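Local coordinates for uncharacterized protein (Sphaerobacter thermophilus, PDB 5TGN) that is of unknown function but carries a SnoaL-like domain of the NTF2 clan, whose cone-shaped fold commonly encloses a pocket for a small molecule, at residues 7-12 and 94-99; 27-32 and 102-107; 79-82 and 86-89. All blocks are in the same frame, centred on the assembly; numbering follows the deposited sequence.

Overall arrangement
All three contacts fall within one SnoaL-like domain and reach its curved, mixed sheet. Contact 1 lays helix 6-18 on strand 88-97. Contact 2 brings the short strand 29-30 and the corner after it against strand 100-108, the next strand in the sheet; the two contacts touch, their centres about 9 Å apart, and their segments alternate along the chain. Contact 3 is the end of the hairpin of strands 73-81 and 88-97, nested inside the loops that the others close. Its centre lies about 23 Å from contact 1's and 22 Å from contact 2's, across the chain's centre. Strand 88-97 thus ties the helix-covered end of the domain to a hairpin end that meets another subunit.

Contact 1 (7-12 and 94-99); sequences IDLARE and FDVDGD
Ala10 sets its methyl over one face of the Phe94 ring, with CB 3.7 Å from the ring centroid and 20° off the ring normal, a CH-pi contact. The methyl is displaced toward the CD2 and CE2 side of the ring; Ala10 CB lies 3.6 Å from Phe94 CE2. Over the same face, nearer the CZ end, Ala10 CA stands 3.8 Å from Phe94 CZ. Phe94 carries CG beside its own backbone N and anti to the carbonyl carbon (chi1 -62°), which swings the ring out from the strand and beneath the helix.

The residue before Ala10, Leu9, reaches toward the end of the strand. Its CD1 meets Val96 CG1 at 3.7 Å, methyl against methyl, and the same Leu9 CD1 rests 3.4 Å from the carbonyl O of Asp99, in the turn that follows the strand. Leu9 CD2 also approaches that oxygen, so both methyls of the leucine face it, CD2 a little farther off. No hydrogen bond crosses between 7-12 and 94-99: the join is apolar and mostly buried.

Replacing Phe94 by an alanine would probably leave the Ala10 methyl without the ring face it lies on and open a gap beneath the helix.

Tyr13, on the same helix, meets the Phe94 ring with the planes at about 70°. Ala10 also leans on Val74 and Leu76 of strand 73-81, while Phe94 touches Ile101 and Leu104 of strand 100-108; helix 6-18 therefore packs across the sheet where these three strands run together.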
ATOM      1  N   ILE A   7      20.546 -12.876   9.693  1.00 28.62           N
ATOM      2  CA  ILE A   7      19.760 -12.406  10.833  1.00 27.40           C
ATOM      3  C   ILE A   7      20.289 -11.068  11.338  1.00 26.29           C
ATOM      4  O   ILE A   7      19.504 -10.209  11.763  1.00 26.33           O
ATOM      5  CB  ILE A   7      19.714 -13.471  11.950  1.00 29.25           C
ATOM      6  CG1 ILE A   7      18.739 -13.043  13.048  1.00 26.79           C
ATOM      7  CG2 ILE A   7      21.114 -13.754  12.545  1.00 32.75           C
ATOM      8  CD1 ILE A   7      17.287 -12.898  12.575  1.00 24.31           C
ATOM      9  N   ASP A   8      21.611 -10.853  11.274  1.00 30.40           N
ATOM     10  CA  ASP A   8      22.193  -9.562  11.644  1.00 29.35           C
ATOM     11  C   ASP A   8      21.718  -8.450  10.722  1.00 27.18           C
ATOM     12  O   ASP A   8      21.416  -7.344  11.186  1.00 27.07           O
ATOM     13  CB  ASP A   8      23.720  -9.625  11.600  1.00 34.90           C
ATOM     14  CG  ASP A   8      24.303 -10.643  12.589  1.00 44.07           C
ATOM     15  OD1 ASP A   8      23.670 -10.902  13.643  1.00 40.29           O
ATOM     16  OD2 ASP A   8      25.398 -11.174  12.301  1.00 48.17           O
ATOM     17  N   LEU A   9      21.706  -8.706   9.402  1.00 26.39           N
ATOM     18  CA  LEU A   9      21.219  -7.706   8.456  1.00 24.33           C
ATOM     19  C   LEU A   9      19.763  -7.362   8.747  1.00 22.76           C
ATOM     20  O   LEU A   9      19.377  -6.185   8.743  1.00 26.03           O
ATOM     21  CB  LEU A   9      21.373  -8.208   7.015  1.00 25.10           C
ATOM     22  CG  LEU A   9      22.798  -8.361   6.481  1.00 28.87           C
ATOM     23  CD1 LEU A   9      22.822  -9.105   5.147  1.00 30.38           C
ATOM     24  CD2 LEU A   9      23.470  -7.003   6.348  1.00 30.12           C
ATOM     25  N   ALA A  10      18.938  -8.382   9.000  1.00 23.04           N
ATOM     26  CA  ALA A  10      17.521  -8.141   9.241  1.00 17.97           C
ATOM     27  C   ALA A  10      17.318  -7.292  10.494  1.00 19.74           C
ATOM     28  O   ALA A  10      16.564  -6.313  10.475  1.00 21.92           O
ATOM     29  CB  ALA A  10      16.777  -9.478   9.358  1.00 19.74           C
ATOM     30  N   ARG A  11      17.976  -7.658  11.603  1.00 20.72           N
ATOM     31  CA  ARG A  11      17.828  -6.879  12.830  1.00 22.98           C
ATOM     32  C   ARG A  11      18.336  -5.451  12.644  1.00 25.55           C
ATOM     33  O   ARG A  11      17.764  -4.498  13.194  1.00 22.01           O
ATOM     34  CB  ARG A  11      18.584  -7.544  13.989  1.00 28.20           C
ATOM     35  CG  ARG A  11      18.017  -8.883  14.502  1.00 33.09           C
ATOM     36  CD  ARG A  11      19.093  -9.588  15.373  1.00 41.63           C
ATOM     37  NE  ARG A  11      18.653 -10.893  15.858  1.00 41.19           N
ATOM     38  CZ  ARG A  11      19.463 -11.862  16.260  1.00 42.97           C
ATOM     39  NH1 ARG A  11      20.775 -11.687  16.232  1.00 44.44           N
ATOM     40  NH2 ARG A  11      18.956 -13.016  16.674  1.00 43.84           N
ATOM     41  N   GLU A  12      19.456  -5.288  11.933  1.00 22.02           N
ATOM     42  CA  GLU A  12      19.983  -3.948  11.710  1.00 22.86           C
ATOM     43  C   GLU A  12      19.043  -3.128  10.832  1.00 20.49           C
ATOM     44  O   GLU A  12      18.926  -1.911  11.013  1.00 20.97           O
ATOM     45  CB  GLU A  12      21.376  -4.010  11.076  1.00 25.01           C
ATOM     46  CG  GLU A  12      22.035  -2.643  10.965  1.00 33.95           C
ATOM     47  CD  GLU A  12      22.304  -2.014  12.331  1.00 40.05           C
ATOM     48  OE1 GLU A  12      22.326  -2.754  13.347  1.00 42.46           O
ATOM     49  OE2 GLU A  12      22.475  -0.777  12.395  1.00 41.23           O
ATOM     50  N   PHE A  94      13.399 -11.213   4.219  1.00 19.77           N
ATOM     51  CA  PHE A  94      14.706 -10.796   3.707  1.00 18.91           C
ATOM     52  C   PHE A  94      15.338 -11.955   2.938  1.00 22.00           C
ATOM     53  O   PHE A  94      15.521 -13.042   3.503  1.00 20.86           O
ATOM     54  CB  PHE A  94      15.661 -10.408   4.839  1.00 19.99           C
ATOM     55  CG  PHE A  94      15.228  -9.251   5.662  1.00 18.55           C
ATOM     56  CD1 PHE A  94      15.737  -7.972   5.409  1.00 17.51           C
ATOM     57  CD2 PHE A  94      14.364  -9.428   6.737  1.00 17.57           C
ATOM     58  CE1 PHE A  94      15.357  -6.878   6.207  1.00 19.93           C
ATOM     59  CE2 PHE A  94      13.954  -8.336   7.520  1.00 14.15           C
ATOM     60  CZ  PHE A  94      14.439  -7.074   7.263  1.00 18.87           C
ATOM     61  N   ASP A  95      15.683 -11.727   1.665  1.00 23.06           N
ATOM     62  CA  ASP A  95      16.551 -12.639   0.908  1.00 22.99           C
ATOM     63  C   ASP A  95      17.959 -12.052   0.883  1.00 25.89           C
ATOM     64  O   ASP A  95      18.148 -10.910   0.446  1.00 22.44           O
ATOM     65  CB  ASP A  95      16.036 -12.850  -0.526  1.00 22.58           C
ATOM     66  CG  ASP A  95      14.607 -13.399  -0.561  1.00 31.15           C
ATOM     67  OD1 ASP A  95      14.381 -14.496   0.002  1.00 31.89           O
ATOM     68  OD2 ASP A  95      13.699 -12.730  -1.121  1.00 27.53           O
ATOM     69  N   VAL A  96      18.943 -12.837   1.330  1.00 22.41           N
ATOM     70  CA  VAL A  96      20.301 -12.359   1.572  1.00 22.56           C
ATOM     71  C   VAL A  96      21.265 -13.166   0.718  1.00 29.91           C
ATOM     72  O   VAL A  96      21.111 -14.384   0.572  1.00 28.67           O
ATOM     73  CB  VAL A  96      20.669 -12.463   3.070  1.00 23.21           C
ATOM     74  CG1 VAL A  96      22.177 -12.215   3.315  1.00 28.77           C
ATOM     75  CG2 VAL A  96      19.763 -11.542   3.891  1.00 25.40           C
ATOM     76  N   ASP A  97      22.251 -12.482   0.142  1.00 28.15           N
ATOM     77  CA  ASP A  97      23.334 -13.157  -0.551  1.00 36.64           C
ATOM     78  C   ASP A  97      24.593 -12.309  -0.431  1.00 39.89           C
ATOM     79  O   ASP A  97      24.533 -11.081  -0.517  1.00 37.36           O
ATOM     80  CB  ASP A  97      22.988 -13.415  -2.026  1.00 46.52           C
ATOM     81  CG  ASP A  97      23.840 -14.531  -2.639  1.00 60.93           C
ATOM     82  OD1 ASP A  97      24.462 -15.302  -1.878  1.00 63.26           O
ATOM     83  OD2 ASP A  97      23.883 -14.651  -3.882  1.00 70.69           O
ATOM     84  N   GLY A  98      25.728 -12.968  -0.224  1.00 45.19           N
ATOM     85  CA  GLY A  98      26.989 -12.245  -0.168  1.00 52.28           C
ATOM     86  C   GLY A  98      27.000 -11.145   0.873  1.00 50.63           C
ATOM     87  O   GLY A  98      27.516 -10.050   0.611  1.00 55.66           O
ATOM     88  N   ASP A  99      26.425 -11.416   2.048  1.00 39.90           N
ATOM     89  CA  ASP A  99      26.333 -10.524   3.210  1.00 37.78           C
ATOM     90  C   ASP A  99      25.605  -9.200   2.921  1.00 34.37           C
ATOM     91  O   ASP A  99      25.760  -8.234   3.669  1.00 30.93           O
ATOM     92  CB  ASP A  99      27.712 -10.280   3.870  1.00 51.72           C
ATOM     93  CG  ASP A  99      28.682  -9.489   3.010  1.00 67.82           C
ATOM     94  OD1 ASP A  99      28.366  -8.343   2.628  1.00 71.60           O
ATOM     95  OD2 ASP A  99      29.782 -10.019   2.719  1.00 77.86           O
TER

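Contact 2 (27-32 and 102-107); sequences ALFAQD and RRLTIN
This is a mixed contact, apolar inside and ionic at its surface, where the chain leaving strand 29-30 turns a corner beside the start of strand 100-108. On the buried side Phe29 points the edge of its ring at Leu104: Phe29 CE1 lies 3.9 Å from Leu104 CB, near the plane of the ring, with CZ almost as close. Tyr13 of helix 6-18, Ile35 and Ile49 also touch the Phe29 side chain, while Tyr13 and Ile35 touch Leu104 as well.

At the exposed end, Asp32 and Arg102 form a salt bridge through two weak hydrogen bonds. Arg102 NH2 gives one to Asp32 OD1 at 3.3 Å, bent to 148°; Arg102 NH1 gives the other to Asp32 OD2 at 3.4 Å, nearly straight at 171°. Both oxygens come at the guanidinium edge, yet the carboxylate is turned 73° from the guanidinium plane, so this is not a flat, fork-like pairing. Although Arg102 starts out away from 27-32, bends at chi2 and chi3 bring its guanidinium back across the corner, where Arg102 NH2 also passes 3.8 Å from Ala30 CB.

Arg102 and Arg103 both pair with Asp95 of strand 88-97, forming a classic beta bulge. Such a bulge accentuates strand twist and probably helps the sheet to curve, and a curved sheet closed by helices is the hallmark of the NTF2-like cone fold.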
ATOM      1  N   ALA A  27      22.452   1.012   2.936  1.00 21.89           N
ATOM      2  CA  ALA A  27      23.772   0.371   2.930  1.00 19.76           C
ATOM      3  C   ALA A  27      23.711  -1.123   3.237  1.00 24.46           C
ATOM      4  O   ALA A  27      24.678  -1.841   2.945  1.00 21.52           O
ATOM      5  CB  ALA A  27      24.723   1.048   3.940  1.00 23.23           C
ATOM      6  N   LEU A  28      22.608  -1.615   3.819  1.00 17.54           N
ATOM      7  CA  LEU A  28      22.465  -3.053   4.013  1.00 14.31           C
ATOM      8  C   LEU A  28      22.109  -3.807   2.742  1.00 16.81           C
ATOM      9  O   LEU A  28      22.119  -5.043   2.753  1.00 19.79           O
ATOM     10  CB  LEU A  28      21.388  -3.356   5.049  1.00 14.56           C
ATOM     11  CG  LEU A  28      21.570  -2.639   6.375  1.00 20.65           C
ATOM     12  CD1 LEU A  28      20.311  -2.899   7.194  1.00 20.01           C
ATOM     13  CD2 LEU A  28      22.850  -3.121   7.107  1.00 26.47           C
ATOM     14  N   PHE A  29      21.792  -3.124   1.657  1.00 19.45           N
ATOM     15  CA  PHE A  29      21.333  -3.793   0.446  1.00 15.80           C
ATOM     16  C   PHE A  29      22.453  -3.858  -0.592  1.00 18.64           C
ATOM     17  O   PHE A  29      23.340  -3.001  -0.631  1.00 18.05           O
ATOM     18  CB  PHE A  29      20.131  -3.062  -0.162  1.00 20.17           C
ATOM     19  CG  PHE A  29      18.871  -3.207   0.622  1.00 18.79           C
ATOM     20  CD1 PHE A  29      17.828  -3.992   0.148  1.00 14.61           C
ATOM     21  CD2 PHE A  29      18.707  -2.528   1.817  1.00 13.22           C
ATOM     22  CE1 PHE A  29      16.619  -4.107   0.860  1.00 15.95           C
ATOM     23  CE2 PHE A  29      17.496  -2.636   2.557  1.00 15.59           C
ATOM     24  CZ  PHE A  29      16.452  -3.437   2.081  1.00 14.47           C
ATOM     25  N   ALA A  30      22.392  -4.886  -1.436  1.00 19.58           N
ATOM     26  CA  ALA A  30      23.188  -4.913  -2.657  1.00 24.59           C
ATOM     27  C   ALA A  30      22.835  -3.718  -3.538  1.00 23.62           C
ATOM     28  O   ALA A  30      21.744  -3.140  -3.455  1.00 20.21           O
ATOM     29  CB  ALA A  30      22.962  -6.213  -3.441  1.00 22.84           C
ATOM     30  N   GLN A  31      23.778  -3.360  -4.406  1.00 25.15           N
ATOM     31  CA  GLN A  31      23.581  -2.219  -5.290  1.00 27.54           C
ATOM     32  C   GLN A  31      22.323  -2.376  -6.132  1.00 23.95           C
ATOM     33  O   GLN A  31      21.628  -1.395  -6.408  1.00 22.14           O
ATOM     34  CB  GLN A  31      24.815  -2.036  -6.189  1.00 30.41           C
ATOM     35  CG  GLN A  31      24.682  -0.889  -7.168  1.00 33.85           C
ATOM     36  CD  GLN A  31      25.945  -0.648  -8.028  1.00 44.75           C
ATOM     37  OE1 GLN A  31      26.837  -1.512  -8.134  1.00 46.67           O
ATOM     38  NE2 GLN A  31      26.007   0.534  -8.660  1.00 40.34           N
ATOM     39  N   ASP A  32      22.029  -3.594  -6.578  1.00 23.16           N
ATOM     40  CA  ASP A  32      20.788  -3.884  -7.284  1.00 21.82           C
ATOM     41  C   ASP A  32      19.758  -4.555  -6.383  1.00 24.95           C
ATOM     42  O   ASP A  32      18.860  -5.230  -6.883  1.00 25.04           O
ATOM     43  CB  ASP A  32      21.072  -4.749  -8.517  1.00 27.52           C
ATOM     44  CG  ASP A  32      21.874  -5.989  -8.186  1.00 35.89           C
ATOM     45  OD1 ASP A  32      22.292  -6.127  -7.020  1.00 38.96           O
ATOM     46  OD2 ASP A  32      22.111  -6.821  -9.089  1.00 43.21           O
ATOM     47  N   ARG A 102      19.441  -8.877  -0.861  1.00 19.58           N
ATOM     48  CA  ARG A 102      19.079  -8.807  -2.269  1.00 21.06           C
ATOM     49  C   ARG A 102      17.640  -8.342  -2.427  1.00 20.58           C
ATOM     50  O   ARG A 102      17.322  -7.593  -3.358  1.00 20.73           O
ATOM     51  CB  ARG A 102      19.285 -10.165  -2.935  1.00 24.88           C
ATOM     52  CG  ARG A 102      20.776 -10.516  -3.040  1.00 50.82           C
ATOM     53  CD  ARG A 102      21.128 -11.340  -4.283  1.00 60.47           C
ATOM     54  NE  ARG A 102      20.569 -10.755  -5.497  1.00 63.13           N
ATOM     55  CZ  ARG A 102      21.096  -9.717  -6.138  1.00 61.62           C
ATOM     56  NH1 ARG A 102      20.515  -9.250  -7.232  1.00 65.25           N
ATOM     57  NH2 ARG A 102      22.199  -9.147  -5.680  1.00 57.38           N
ATOM     58  N   ARG A 103      16.755  -8.779  -1.541  1.00 17.03           N
ATOM     59  CA  ARG A 103      15.382  -8.342  -1.654  1.00 15.70           C
ATOM     60  C   ARG A 103      14.742  -8.348  -0.278  1.00 17.49           C
ATOM     61  O   ARG A 103      14.951  -9.273   0.516  1.00 19.64           O
ATOM     62  CB  ARG A 103      14.579  -9.228  -2.617  1.00 18.48           C
ATOM     63  CG  ARG A 103      13.049  -8.947  -2.592  1.00 16.34           C
ATOM     64  CD  ARG A 103      12.327 -10.078  -3.344  1.00 19.43           C
ATOM     65  NE  ARG A 103      12.426  -9.947  -4.796  1.00 22.92           N
ATOM     66  CZ  ARG A 103      12.021 -10.873  -5.663  1.00 26.47           C
ATOM     67  NH1 ARG A 103      11.532 -12.025  -5.219  1.00 24.94           N
ATOM     68  NH2 ARG A 103      12.076 -10.643  -6.971  1.00 31.41           N
ATOM     69  N   LEU A 104      13.976  -7.296   0.003  1.00 14.67           N
ATOM     70  CA  LEU A 104      13.122  -7.266   1.183  1.00 13.54           C
ATOM     71  C   LEU A 104      11.683  -7.137   0.702  1.00 15.43           C
ATOM     72  O   LEU A 104      11.359  -6.218  -0.059  1.00 16.48           O
ATOM     73  CB  LEU A 104      13.510  -6.117   2.126  1.00 12.31           C
ATOM     74  CG  LEU A 104      12.422  -5.718   3.136  1.00 17.43           C
ATOM     75  CD1 LEU A 104      12.152  -6.831   4.116  1.00 12.10           C
ATOM     76  CD2 LEU A 104      12.804  -4.404   3.833  1.00 16.36           C
ATOM     77  N   THR A 105      10.831  -8.087   1.094  1.00 14.24           N
ATOM     78  CA  THR A 105       9.400  -8.033   0.777  1.00 18.38           C
ATOM     79  C   THR A 105       8.647  -7.680   2.056  1.00 19.73           C
ATOM     80  O   THR A 105       8.893  -8.286   3.105  1.00 17.10           O
ATOM     81  CB  THR A 105       8.906  -9.383   0.226  1.00 17.78           C
ATOM     82  OG1 THR A 105       9.585  -9.702  -1.002  1.00 18.07           O
ATOM     83  CG2 THR A 105       7.392  -9.362  -0.035  1.00 15.62           C
ATOM     84  N   ILE A 106       7.741  -6.713   1.987  1.00 18.66           N
ATOM     85  CA  ILE A 106       7.053  -6.229   3.185  1.00 17.82           C
ATOM     86  C   ILE A 106       5.562  -6.523   3.037  1.00 13.89           C
ATOM     87  O   ILE A 106       4.875  -5.880   2.237  1.00 14.42           O
ATOM     88  CB  ILE A 106       7.303  -4.733   3.428  1.00 16.75           C
ATOM     89  CG1 ILE A 106       8.807  -4.459   3.377  1.00 14.51           C
ATOM     90  CG2 ILE A 106       6.727  -4.300   4.812  1.00 18.06           C
ATOM     91  CD1 ILE A 106       9.158  -2.965   3.579  1.00 17.59           C
ATOM     92  N   ASN A 107       5.062  -7.483   3.807  1.00 17.10           N
ATOM     93  CA  ASN A 107       3.657  -7.892   3.751  1.00 21.16           C
ATOM     94  C   ASN A 107       2.934  -7.388   4.988  1.00 23.31           C
ATOM     95  O   ASN A 107       3.367  -7.663   6.113  1.00 22.88           O
ATOM     96  CB  ASN A 107       3.519  -9.410   3.706  1.00 19.92           C
ATOM     97  CG  ASN A 107       4.050 -10.025   2.418  1.00 24.29           C
ATOM     98  OD1 ASN A 107       3.750  -9.562   1.324  1.00 20.76           O
ATOM     99  ND2 ASN A 107       4.790 -11.109   2.550  1.00 24.63           N
TER

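Contact 3 (79-82 and 86-89); sequences VVQT and APAQ
The last rungs of the antiparallel hairpin between strands 73-81 and 88-97 meet here. Val80 and Ala88 form a hydrogen-bonded pair: Val80 N donates to Ala88 O at 2.8 Å, and Ala88 N returns the bond to Val80 O at 3.0 Å. Next comes Val79 opposite Gln89, a non-hydrogen-bonded pair, in which Val79 CA makes a CH...O contact with Ala88 O at 3.3 Å.

On the Val79 face, the valine's branches divide their work. Val79 CG1, anti to the backbone N (chi1 -180°), lies 3.8 Å from Pro87 CB; Val79 CG2 lies against the amide end of Gln89, 3.7 Å from Gln89 OE1. The bend at Gln89 chi2 (-74°) folds the amide back alongside the valine.

Beyond the paired residues a water lies 2.6 Å from Ala86 O and 3.1 Å from both Val80 O and Thr82 OG1, bridging the two sides where the strands give way to the loop. Arg41 of the third subunit hydrogen-bonds to the carbonyl oxygens of Ala86 and Pro87, placing this arm of the hairpin at a subunit interface. The whole is a regular antiparallel beta hairpin whose strands part into a connecting loop.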
ATOM      1  N   VAL A  79       5.271  -5.414  15.102  1.00 17.92           N
ATOM      2  CA  VAL A  79       4.177  -4.469  15.277  1.00 20.56           C
ATOM      3  C   VAL A  79       4.755  -3.088  15.016  1.00 21.49           C
ATOM      4  O   VAL A  79       5.775  -2.721  15.605  1.00 22.13           O
ATOM      5  CB  VAL A  79       3.554  -4.575  16.690  1.00 21.79           C
ATOM      6  CG1 VAL A  79       2.402  -3.578  16.867  1.00 18.95           C
ATOM      7  CG2 VAL A  79       3.082  -5.984  16.964  1.00 28.97           C
ATOM      8  N   VAL A  80       4.123  -2.329  14.133  1.00 16.15           N
ATOM      9  CA  VAL A  80       4.516  -0.943  13.872  1.00 18.30           C
ATOM     10  C   VAL A  80       3.491  -0.020  14.530  1.00 17.95           C
ATOM     11  O   VAL A  80       2.298  -0.096  14.219  1.00 22.57           O
ATOM     12  CB  VAL A  80       4.628  -0.658  12.368  1.00 19.16           C
ATOM     13  CG1 VAL A  80       4.947   0.841  12.127  1.00 21.78           C
ATOM     14  CG2 VAL A  80       5.715  -1.546  11.735  1.00 21.82           C
ATOM     15  N   GLN A  81       3.937   0.811  15.472  1.00 18.50           N
ATOM     16  CA  GLN A  81       3.070   1.778  16.118  1.00 17.95           C
ATOM     17  C   GLN A  81       3.408   3.198  15.677  1.00 23.50           C
ATOM     18  O   GLN A  81       4.571   3.526  15.419  1.00 21.99           O
ATOM     19  CB  GLN A  81       3.170   1.654  17.640  1.00 23.24           C
ATOM     20  CG  GLN A  81       2.602   0.313  18.103  1.00 28.37           C
ATOM     21  CD  GLN A  81       2.708   0.115  19.587  1.00 34.58           C
ATOM     22  OE1 GLN A  81       3.727  -0.368  20.077  1.00 43.15           O
ATOM     23  NE2 GLN A  81       1.658   0.491  20.318  1.00 31.65           N
ATOM     24  N   THR A  82       2.386   4.040  15.627  1.00 23.76           N
ATOM     25  CA  THR A  82       2.482   5.437  15.227  1.00 24.14           C
ATOM     26  C   THR A  82       1.720   6.313  16.205  1.00 27.69           C
ATOM     27  O   THR A  82       0.980   5.813  17.064  1.00 22.60           O
ATOM     28  CB  THR A  82       1.915   5.653  13.816  1.00 23.96           C
ATOM     29  OG1 THR A  82       0.557   5.203  13.794  1.00 25.41           O
ATOM     30  CG2 THR A  82       2.756   4.928  12.726  1.00 22.72           C
ATOM     31  N   ALA A  86      -3.708   2.935  14.019  1.00 18.71           N
ATOM     32  CA  ALA A  86      -3.777   1.686  14.752  1.00 16.72           C
ATOM     33  C   ALA A  86      -2.480   0.897  14.559  1.00 17.07           C
ATOM     34  O   ALA A  86      -1.834   1.010  13.517  1.00 19.48           O
ATOM     35  CB  ALA A  86      -4.969   0.844  14.283  1.00 20.65           C
ATOM     36  N   PRO A  87      -2.070   0.114  15.560  1.00 23.05           N
ATOM     37  CA  PRO A  87      -0.895  -0.751  15.384  1.00 22.97           C
ATOM     38  C   PRO A  87      -1.064  -1.628  14.154  1.00 20.21           C
ATOM     39  O   PRO A  87      -2.170  -2.085  13.836  1.00 21.41           O
ATOM     40  CB  PRO A  87      -0.875  -1.583  16.670  1.00 24.12           C
ATOM     41  CG  PRO A  87      -1.586  -0.755  17.672  1.00 30.27           C
ATOM     42  CD  PRO A  87      -2.622   0.040  16.926  1.00 26.94           C
ATOM     43  N   ALA A  88       0.025  -1.832  13.427  1.00 29.59           N
ATOM     44  CA  ALA A  88      -0.007  -2.660  12.234  1.00 26.85           C
ATOM     45  C   ALA A  88       0.889  -3.872  12.440  1.00 32.77           C
ATOM     46  O   ALA A  88       2.022  -3.730  12.909  1.00 23.81           O
ATOM     47  CB  ALA A  88       0.458  -1.879  11.007  1.00 27.50           C
ATOM     48  N   GLN A  89       0.377  -5.048  12.088  1.00 24.91           N
ATOM     49  CA  GLN A  89       1.128  -6.300  12.088  1.00 23.54           C
ATOM     50  C   GLN A  89       1.842  -6.429  10.753  1.00 20.30           C
ATOM     51  O   GLN A  89       1.186  -6.432   9.702  1.00 20.11           O
ATOM     52  CB  GLN A  89       0.196  -7.498  12.286  1.00 25.98           C
ATOM     53  CG  GLN A  89      -0.778  -7.281  13.423  1.00 40.59           C
ATOM     54  CD  GLN A  89      -0.092  -7.390  14.755  1.00 43.35           C
ATOM     55  OE1 GLN A  89       0.845  -8.175  14.903  1.00 48.62           O
ATOM     56  NE2 GLN A  89      -0.534  -6.598  15.734  1.00 51.17           N
TER
HETATM   57  O   HOH W   1       0.493   2.176  13.250  1.00 18.85           O